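Local coordinates for halocarboxylic acid dehalogenase DehI (Pseudomonas putida, PDB 3BJX), which probably hydrolyses the carbon–halogen bond of alpha-halocarboxylic acids, as a group I haloacid dehalogenase, at residues V50-G53 and C54-L57; E114-K117 and V118-L122; A209-P212 and K213-Q216; I294-L298 and D299-A303. All coordinates share one frame; numbering follows the deposited sequence.

Interaction 1: residues V50-G53 and C54-L57; sequences VAFG and CRVL. With SO4 (sulfate ion), chain E.
V50 meets R55 across the opening turn of a helix. Its carbonyl O takes a hydrogen bond from R55 NH1 at 2.7 Å, approached almost straight down the C=O bond but bent at the hydrogen (133°). A turn at chi3 (-58°) folds the arginine chain back towards the helix start, and F52 CA then lies over the centre of one guanidinium face. V50 CG1 rests 3.7 Å from C54 CB, a branched apolar group suited to this buried place. A51 is the N-cap. Its O receives R55 N at 3.0 Å and, weakly, C54 N, while its small CB leaves a sulfate oxygen, SO4 O2, as near as 3.4 Å. The N-H of F52 then points almost straight at SO4 O3 (2.6 Å), as first-turn amides commonly do with anions; the ion, probably from the crystallisation liquor, is also bound by S203 and W49. F52 carries on the helix by accepting V56 N, and its ring carbon CE1 touches V56 CG2 at 3.8 Å. G53, offering backbone alone, accepts L57 N at 3.1 Å. R55 is further hydrogen-bonded, NE to Q24 and NH1 to S203. Around this short helix, V56 and L57 pack on helix 267-299, C54 and L57 on helix 112-143, and V50 on helix 32-45; V56 also reaches A271 of the second subunit.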
loop_
_atom_site.group_PDB
_atom_site.type_symbol
_atom_site.label_atom_id
_atom_site.label_comp_id
_atom_site.label_asym_id
_atom_site.label_seq_id
_atom_site.Cartn_x
_atom_site.Cartn_y
_atom_site.Cartn_z
ATOM N N VAL A 50 14.433 -2.887 -15.459
ATOM C CA VAL A 50 13.094 -3.388 -15.172
ATOM C C VAL A 50 12.768 -3.001 -13.734
ATOM O O VAL A 50 13.554 -3.297 -12.823
ATOM C CB VAL A 50 12.989 -4.936 -15.395
ATOM C CG1 VAL A 50 11.709 -5.475 -14.825
ATOM C CG2 VAL A 50 13.054 -5.259 -16.895
ATOM N N ALA A 51 11.637 -2.305 -13.551
ATOM C CA ALA A 51 11.247 -1.765 -12.260
ATOM C C ALA A 51 11.234 -2.865 -11.220
ATOM O O ALA A 51 10.803 -3.988 -11.520
ATOM C CB ALA A 51 9.900 -1.119 -12.332
ATOM N N PHE A 52 11.747 -2.545 -10.030
ATOM C CA PHE A 52 11.621 -3.383 -8.840
ATOM C C PHE A 52 10.198 -3.993 -8.741
ATOM O O PHE A 52 10.042 -5.191 -8.490
ATOM C CB PHE A 52 11.967 -2.521 -7.596
ATOM C CG PHE A 52 11.997 -3.272 -6.266
ATOM C CD1 PHE A 52 12.247 -4.636 -6.196
ATOM C CD2 PHE A 52 11.827 -2.560 -5.065
ATOM C CE1 PHE A 52 12.285 -5.289 -4.955
ATOM C CE2 PHE A 52 11.885 -3.195 -3.829
ATOM C CZ PHE A 52 12.115 -4.562 -3.772
ATOM N N GLY A 53 9.170 -3.173 -8.961
ATOM C CA GLY A 53 7.789 -3.626 -8.895
ATOM C C GLY A 53 7.466 -4.723 -9.887
ATOM O O GLY A 53 6.731 -5.666 -9.573
ATOM N N CYS A 54 8.006 -4.601 -11.095
ATOM C CA CYS A 54 7.842 -5.659 -12.105
ATOM C C CYS A 54 8.565 -6.938 -11.717
ATOM O O CYS A 54 8.026 -8.017 -11.897
ATOM C CB CYS A 54 8.319 -5.190 -13.464
ATOM S SG CYS A 54 7.222 -3.980 -14.141
ATOM N N ARG A 55 9.773 -6.802 -11.177
ATOM C CA ARG A 55 10.580 -7.947 -10.762
ATOM C C ARG A 55 9.927 -8.758 -9.639
ATOM O O ARG A 55 10.109 -9.991 -9.568
ATOM C CB ARG A 55 12.004 -7.508 -10.364
ATOM C CG ARG A 55 12.677 -6.635 -11.426
ATOM C CD ARG A 55 14.182 -6.552 -11.240
ATOM N NE ARG A 55 14.619 -6.028 -9.940
ATOM C CZ ARG A 55 15.027 -4.778 -9.712
ATOM N NH1 ARG A 55 15.017 -3.867 -10.677
ATOM N NH2 ARG A 55 15.432 -4.425 -8.485
ATOM N N VAL A 56 9.183 -8.070 -8.772
ATOM C CA VAL A 56 8.358 -8.732 -7.767
ATOM C C VAL A 56 7.140 -9.427 -8.386
ATOM O O VAL A 56 6.770 -10.519 -7.957
ATOM C CB VAL A 56 7.931 -7.750 -6.636
ATOM C CG1 VAL A 56 6.955 -8.413 -5.673
ATOM C CG2 VAL A 56 9.189 -7.231 -5.890
ATOM N N LEU A 57 6.544 -8.789 -9.396
ATOM C CA LEU A 57 5.359 -9.303 -10.108
ATOM C C LEU A 57 5.723 -10.514 -10.926
ATOM O O LEU A 57 4.904 -11.409 -11.120
ATOM C CB LEU A 57 4.777 -8.244 -11.056
ATOM C CG LEU A 57 4.166 -6.980 -10.462
ATOM C CD1 LEU A 57 3.758 -5.984 -11.591
ATOM C CD2 LEU A 57 2.980 -7.312 -9.526
HETATM S S SO4 E . 12.166 0.999 -9.382
HETATM O O1 SO4 E . 12.777 2.188 -10.007
HETATM O O2 SO4 E . 10.753 0.915 -9.753
HETATM O O3 SO4 E . 12.860 -0.186 -9.861
HETATM O O4 SO4 E . 12.257 1.039 -7.922
#

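Interaction 2: residues E114-K117 and V118-L122; sequences EIEK and VRRVL
E116 and R119, three residues apart on one helix, form a salt bridge with OE1 3.2 Å from NH1. The nitrogen comes from above the carboxylate plane, 57° out of it, and the carboxylate and guanidinium planes are 34° apart. E116 has CG anti to its main-chain nitrogen and a bend at chi2 (54°), which swings the carboxylate along the helix towards R119. The other oxygen, OE2, lies 3.5 Å from R120 CG, against the aliphatic part of that chain. K117 and R120 run side by side in the same direction with K117 NZ 4.4 Å from R120 NH1; this proximity of like charges is probably eased by the salt bridge of R120 to D170. R119 has a stronger partner too, D299, while K102 brings a second positive charge close to it. The backbone that sets these spacings is regular: R119 N gives to I115 O at 2.9 Å, V118 N to E114 O at 3.2 Å, and V121 N only weakly to K117 O. Further out, I115 is covered by helix 101-107, V118 and V121 by W211 and helix 203-208, and L122 by helix 267-299. Long charged chains on one flank and branched apolar ones on the other make this a classic amphipathic alpha-helix, with an i to i+3 ion pair along its polar side.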
loop_
_atom_site.group_PDB
_atom_site.type_symbol
_atom_site.label_atom_id
_atom_site.label_comp_id
_atom_site.label_asym_id
_atom_site.label_seq_id
_atom_site.Cartn_x
_atom_site.Cartn_y
_atom_site.Cartn_z
ATOM N N GLU A 114 32.737 12.475 -12.529
ATOM C CA GLU A 114 32.061 11.524 -11.649
ATOM C C GLU A 114 30.623 11.962 -11.338
ATOM O O GLU A 114 29.714 11.165 -11.349
ATOM C CB GLU A 114 32.846 11.346 -10.364
ATOM C CG GLU A 114 34.208 10.669 -10.514
ATOM C CD GLU A 114 35.063 10.806 -9.245
ATOM O OE1 GLU A 114 35.335 11.952 -8.811
ATOM O OE2 GLU A 114 35.461 9.762 -8.674
ATOM N N ILE A 115 30.433 13.241 -11.038
ATOM C CA ILE A 115 29.113 13.831 -10.901
ATOM C C ILE A 115 28.243 13.616 -12.176
ATOM O O ILE A 115 27.021 13.439 -12.060
ATOM C CB ILE A 115 29.232 15.327 -10.510
ATOM C CG1 ILE A 115 29.912 15.456 -9.128
ATOM C CG2 ILE A 115 27.858 15.990 -10.515
ATOM C CD1 ILE A 115 30.433 16.881 -8.764
ATOM N N GLU A 116 28.878 13.593 -13.361
ATOM C CA GLU A 116 28.195 13.290 -14.631
ATOM C C GLU A 116 27.670 11.850 -14.694
ATOM O O GLU A 116 26.583 11.573 -15.244
ATOM C CB GLU A 116 29.080 13.631 -15.854
ATOM C CG GLU A 116 28.430 13.447 -17.268
ATOM C CD GLU A 116 27.096 14.191 -17.483
ATOM O OE1 GLU A 116 27.023 15.430 -17.304
ATOM O OE2 GLU A 116 26.098 13.532 -17.854
ATOM N N LYS A 117 28.421 10.941 -14.084
ATOM C CA LYS A 117 28.006 9.559 -13.981
ATOM C C LYS A 117 26.797 9.404 -13.073
ATOM O O LYS A 117 25.900 8.639 -13.390
ATOM C CB LYS A 117 29.168 8.687 -13.525
ATOM C CG LYS A 117 30.355 8.692 -14.476
ATOM C CD LYS A 117 29.865 8.622 -15.889
ATOM C CE LYS A 117 30.993 8.415 -16.845
ATOM N NZ LYS A 117 30.412 8.011 -18.156
ATOM N N VAL A 118 26.776 10.140 -11.954
ATOM C CA VAL A 118 25.629 10.174 -11.019
ATOM C C VAL A 118 24.410 10.742 -11.770
ATOM O O VAL A 118 23.382 10.084 -11.881
ATOM C CB VAL A 118 25.979 11.001 -9.726
ATOM C CG1 VAL A 118 24.745 11.303 -8.864
ATOM C CG2 VAL A 118 27.107 10.307 -8.897
ATOM N N ARG A 119 24.561 11.944 -12.316
ATOM C CA ARG A 119 23.581 12.598 -13.202
ATOM C C ARG A 119 22.959 11.701 -14.300
ATOM O O ARG A 119 21.751 11.774 -14.540
ATOM C CB ARG A 119 24.231 13.859 -13.833
ATOM C CG ARG A 119 23.372 14.586 -14.839
ATOM C CD ARG A 119 24.045 15.807 -15.405
ATOM N NE ARG A 119 24.210 16.881 -14.422
ATOM C CZ ARG A 119 25.388 17.291 -13.955
ATOM N NH1 ARG A 119 26.508 16.721 -14.375
ATOM N NH2 ARG A 119 25.455 18.271 -13.066
ATOM N N ARG A 120 23.780 10.889 -14.972
ATOM C CA ARG A 120 23.307 10.011 -16.056
ATOM C C ARG A 120 22.287 9.021 -15.523
ATOM O O ARG A 120 21.259 8.762 -16.165
ATOM C CB ARG A 120 24.470 9.260 -16.729
ATOM C CG ARG A 120 25.407 10.152 -17.571
ATOM C CD ARG A 120 26.518 9.383 -18.328
ATOM N NE ARG A 120 26.072 8.850 -19.628
ATOM C CZ ARG A 120 25.987 7.551 -19.926
ATOM N NH1 ARG A 120 26.308 6.627 -19.015
ATOM N NH2 ARG A 120 25.575 7.160 -21.133
ATOM N N VAL A 121 22.602 8.474 -14.352
ATOM C CA VAL A 121 21.765 7.553 -13.585
ATOM C C VAL A 121 20.501 8.255 -13.097
ATOM O O VAL A 121 19.383 7.774 -13.307
ATOM C CB VAL A 121 22.569 6.983 -12.351
ATOM C CG1 VAL A 121 21.644 6.263 -11.333
ATOM C CG2 VAL A 121 23.728 6.092 -12.824
ATOM N N LEU A 122 20.672 9.406 -12.451
ATOM C CA LEU A 122 19.522 10.161 -11.975
ATOM C C LEU A 122 18.526 10.426 -13.129
ATOM O O LEU A 122 17.312 10.238 -12.958
ATOM C CB LEU A 122 19.957 11.452 -11.264
ATOM C CG LEU A 122 20.712 11.393 -9.921
ATOM C CD1 LEU A 122 21.276 12.776 -9.561
ATOM C CD2 LEU A 122 19.833 10.877 -8.797
#

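Interaction 3: residues A209-P212 and K213-Q216; sequences ANWP and KVLQ
The carbonyl O of W211 meets two amides of the turn that follows, those of V214 and L215. L215 N is the better donor, 3.2 Å from W211 O, nearly straight at its hydrogen (162°) and in the carbonyl plane. V214 N lies closer to the same oxygen, at 2.8 Å, but its N-H points poorly and the bond is weak. K213 N, although also near, is too badly angled to bond. W211 is thus the N-cap, serving the helix through its backbone rather than through a polar side chain. P212 suits the first helical position because it has no N-H, and an amide there would have no preceding turn to give to; its O is still used, accepting Q216 N at 3.0 Å. Farther on, L215 O receives the hydroxyl of T219. Before the cap, N210 ND2 is held by the carbonyls of A207 and P174. K213 stretches its nearly extended chain outward, and NZ finds a weak bond to A108 O.

Apolar groups close the turn around this bonding. With chi1 of W211 at -53°, the indole leads away from the helix while CB remains against V214 CG2, 3.6 Å off. L215 turns inward and places CD2 3.7 Å from A209 CB, where the short methyl lets the leucine lie close to the chain before the cap. The chemistry implies a helix start held by main-chain bonds and hydrophobic contact, leaving the indole to pack on helix 112-143 and the charged lysine end to lie outward.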
loop_
_atom_site.group_PDB
_atom_site.type_symbol
_atom_site.label_atom_id
_atom_site.label_comp_id
_atom_site.label_asym_id
_atom_site.label_seq_id
_atom_site.Cartn_x
_atom_site.Cartn_y
_atom_site.Cartn_z
ATOM N N ALA A 209 24.146 3.242 -5.179
ATOM C CA ALA A 209 25.020 2.418 -4.323
ATOM C C ALA A 209 26.329 1.997 -5.020
ATOM O O ALA A 209 27.228 1.485 -4.374
ATOM C CB ALA A 209 24.274 1.202 -3.786
ATOM N N ASN A 210 26.417 2.199 -6.335
ATOM C CA ASN A 210 27.677 2.096 -7.057
ATOM C C ASN A 210 28.677 3.098 -6.502
ATOM O O ASN A 210 29.875 2.852 -6.483
ATOM C CB ASN A 210 27.459 2.345 -8.559
ATOM C CG ASN A 210 26.939 1.118 -9.278
ATOM O OD1 ASN A 210 27.530 0.046 -9.181
ATOM N ND2 ASN A 210 25.826 1.260 -9.988
ATOM N N TRP A 211 28.177 4.239 -6.053
ATOM C CA TRP A 211 29.015 5.215 -5.366
ATOM C C TRP A 211 28.431 5.336 -3.973
ATOM O O TRP A 211 27.632 6.247 -3.713
ATOM C CB TRP A 211 29.021 6.547 -6.116
ATOM C CG TRP A 211 29.387 6.378 -7.536
ATOM C CD1 TRP A 211 30.636 6.238 -8.033
ATOM C CD2 TRP A 211 28.488 6.280 -8.656
ATOM N NE1 TRP A 211 30.588 6.080 -9.399
ATOM C CE2 TRP A 211 29.279 6.100 -9.806
ATOM C CE3 TRP A 211 27.091 6.342 -8.794
ATOM C CZ2 TRP A 211 28.729 5.977 -11.087
ATOM C CZ3 TRP A 211 26.548 6.226 -10.068
ATOM C CH2 TRP A 211 27.371 6.027 -11.197
ATOM N N PRO A 212 28.805 4.399 -3.075
ATOM C CA PRO A 212 28.246 4.341 -1.722
ATOM C C PRO A 212 28.198 5.667 -0.985
ATOM O O PRO A 212 27.263 5.884 -0.253
ATOM C CB PRO A 212 29.172 3.346 -0.999
ATOM C CG PRO A 212 29.594 2.429 -2.069
ATOM C CD PRO A 212 29.806 3.325 -3.274
ATOM N N LYS A 213 29.171 6.542 -1.184
ATOM C CA LYS A 213 29.213 7.828 -0.478
ATOM C C LYS A 213 28.215 8.833 -1.061
ATOM O O LYS A 213 27.718 9.696 -0.333
ATOM C CB LYS A 213 30.647 8.402 -0.479
ATOM C CG LYS A 213 30.835 9.661 0.405
ATOM C CD LYS A 213 32.127 10.404 0.055
ATOM C CE LYS A 213 32.628 11.262 1.245
ATOM N NZ LYS A 213 34.081 11.685 1.132
ATOM N N VAL A 214 27.931 8.732 -2.360
ATOM C CA VAL A 214 26.880 9.519 -3.009
ATOM C C VAL A 214 25.516 9.146 -2.397
ATOM O O VAL A 214 24.703 10.028 -2.045
ATOM C CB VAL A 214 26.847 9.280 -4.563
ATOM C CG1 VAL A 214 25.547 9.788 -5.180
ATOM C CG2 VAL A 214 28.040 9.933 -5.246
ATOM N N LEU A 215 25.288 7.841 -2.261
ATOM C CA LEU A 215 24.056 7.315 -1.708
ATOM C C LEU A 215 23.898 7.762 -0.252
ATOM O O LEU A 215 22.797 8.162 0.167
ATOM C CB LEU A 215 24.001 5.790 -1.813
ATOM C CG LEU A 215 22.760 5.100 -1.204
ATOM C CD1 LEU A 215 21.438 5.659 -1.739
ATOM C CD2 LEU A 215 22.833 3.621 -1.434
ATOM N N GLN A 216 24.993 7.726 0.502
ATOM C CA GLN A 216 24.968 8.204 1.874
ATOM C C GLN A 216 24.560 9.679 1.991
ATOM O O GLN A 216 23.645 10.011 2.740
ATOM C CB GLN A 216 26.318 7.959 2.532
ATOM C CG GLN A 216 26.386 8.478 3.950
ATOM C CD GLN A 216 27.355 7.700 4.799
ATOM O OE1 GLN A 216 28.518 7.500 4.421
ATOM N NE2 GLN A 216 26.888 7.252 5.961
#

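Interaction 4: residues I294-L298 and D299-A303; sequences ITECL and DGAEA
E296 lies over the turn where its helix ends: CG is 3.8 Å from G300 C, and OE2 comes within 4.2 Å of A301 CB. With chi1 near 180° (-171°) and the rest of the chain extended, the glutamate reaches past the glycine to the first residue of the next helix; only loose contacts hold it there within this turn. On another side of the turn, L298 and D299 lie alongside one another and point the same way, with L298 CG 3.5 Å from D299 OD1. The leucine thus lines one side of a carboxylate whose charge is used elsewhere: OD2 is bonded by Y123 OH, and OD1 is paired with R119. Aspartate is short enough to remain close to the chain while serving both. T295 completes the turn by its backbone, its O receiving D299 N at 2.8 Å, and its hydroxyl is engaged with I291 O and N126. The last bond is less direct: G300 N reaches E296 O at 2.9 Å from above the carbonyl plane, off its lone pairs. At G300's backbone angles (phi 98°) a CB would run into the carbonyl O of D299, so glycine fits. This glycine, the first residue to leave the helical conformation, ends the helix; its psi is extended, unlike the alpha-L glycine of a Schellman motif. G300 also occupies the N-cap position of helix 301-305, so a single residue separates the two helices.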
loop_
_atom_site.group_PDB
_atom_site.type_symbol
_atom_site.label_atom_id
_atom_site.label_comp_id
_atom_site.label_asym_id
_atom_site.label_seq_id
_atom_site.Cartn_x
_atom_site.Cartn_y
_atom_site.Cartn_z
ATOM N N ILE A 294 16.495 15.011 -5.514
ATOM C CA ILE A 294 17.959 14.966 -5.579
ATOM C C ILE A 294 18.473 15.650 -6.856
ATOM O O ILE A 294 19.381 16.461 -6.808
ATOM C CB ILE A 294 18.454 13.498 -5.510
ATOM C CG1 ILE A 294 18.262 12.930 -4.098
ATOM C CG2 ILE A 294 19.905 13.364 -5.961
ATOM C CD1 ILE A 294 18.243 11.387 -4.022
ATOM N N THR A 295 17.875 15.317 -7.994
ATOM C CA THR A 295 18.211 15.952 -9.274
ATOM C C THR A 295 18.114 17.466 -9.232
ATOM O O THR A 295 18.982 18.158 -9.769
ATOM C CB THR A 295 17.347 15.405 -10.408
ATOM O OG1 THR A 295 17.349 13.972 -10.332
ATOM C CG2 THR A 295 17.889 15.821 -11.766
ATOM N N GLU A 296 17.071 17.971 -8.577
ATOM C CA GLU A 296 16.840 19.403 -8.458
ATOM C C GLU A 296 17.920 20.086 -7.607
ATOM O O GLU A 296 18.326 21.212 -7.891
ATOM C CB GLU A 296 15.450 19.658 -7.874
ATOM C CG GLU A 296 15.006 21.114 -7.911
ATOM C CD GLU A 296 13.744 21.384 -7.108
ATOM O OE1 GLU A 296 12.974 20.442 -6.775
ATOM O OE2 GLU A 296 13.526 22.567 -6.793
ATOM N N CYS A 297 18.366 19.407 -6.554
ATOM C CA CYS A 297 19.421 19.917 -5.697
ATOM C C CYS A 297 20.719 19.960 -6.452
ATOM O O CYS A 297 21.602 20.730 -6.098
ATOM C CB CYS A 297 19.603 19.035 -4.472
ATOM S SG CYS A 297 18.323 19.196 -3.218
ATOM N N LEU A 298 20.829 19.136 -7.498
ATOM C CA LEU A 298 22.034 19.079 -8.317
ATOM C C LEU A 298 22.022 20.092 -9.465
ATOM O O LEU A 298 22.976 20.856 -9.612
ATOM C CB LEU A 298 22.271 17.668 -8.860
ATOM C CG LEU A 298 23.651 17.422 -9.497
ATOM C CD1 LEU A 298 24.750 17.459 -8.445
ATOM C CD2 LEU A 298 23.701 16.107 -10.296
ATOM N N ASP A 299 20.946 20.086 -10.255
ATOM C CA ASP A 299 20.878 20.820 -11.523
ATOM C C ASP A 299 19.803 21.914 -11.581
ATOM O O ASP A 299 19.766 22.679 -12.547
ATOM C CB ASP A 299 20.582 19.857 -12.676
ATOM C CG ASP A 299 21.701 18.879 -12.952
ATOM O OD1 ASP A 299 22.869 19.079 -12.535
ATOM O OD2 ASP A 299 21.393 17.881 -13.619
ATOM N N GLY A 300 18.896 21.954 -10.604
ATOM C CA GLY A 300 17.792 22.905 -10.637
ATOM C C GLY A 300 16.473 22.350 -11.158
ATOM O O GLY A 300 16.391 21.196 -11.591
ATOM N N ALA A 301 15.447 23.195 -11.128
ATOM C CA ALA A 301 14.068 22.760 -11.310
ATOM C C ALA A 301 13.705 22.432 -12.736
ATOM O O ALA A 301 12.818 21.615 -12.970
ATOM C CB ALA A 301 13.112 23.801 -10.759
ATOM N N GLU A 302 14.347 23.091 -13.693
ATOM C CA GLU A 302 14.001 22.875 -15.090
ATOM C C GLU A 302 14.657 21.611 -15.603
ATOM O O GLU A 302 14.022 20.809 -16.293
ATOM C CB GLU A 302 14.381 24.065 -15.959
ATOM C CG GLU A 302 13.834 23.911 -17.353
ATOM C CD GLU A 302 14.260 25.006 -18.295
ATOM O OE1 GLU A 302 13.462 25.956 -18.490
ATOM O OE2 GLU A 302 15.381 24.906 -18.846
ATOM N N ALA A 303 15.931 21.440 -15.256
ATOM C CA ALA A 303 16.676 20.233 -15.580
ATOM C C ALA A 303 16.033 19.016 -14.925
ATOM O O ALA A 303 16.022 17.938 -15.506
ATOM C CB ALA A 303 18.127 20.368 -15.131
#

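From the N terminus the four contacts follow in series, each a local turn between adjoining segments, and none nests within or crosses another. Interaction 1 starts helix 52-57 and stands apart, its centre 22 to 27 Å from the centres of the others. Interaction 2 lies early in helix 112-143 and is the middle piece of the remaining three. On one side W211 and V214 of interaction 3, at the start of helix 212-223, pack against K117, V118 and V121. On another, the R119–D299 salt bridge and the packing of L122 on I294 and T295 join helix 112-143 to the end of helix 267-299. Interactions 3 and 4 do not touch, their nearest atoms being about 7 Å apart.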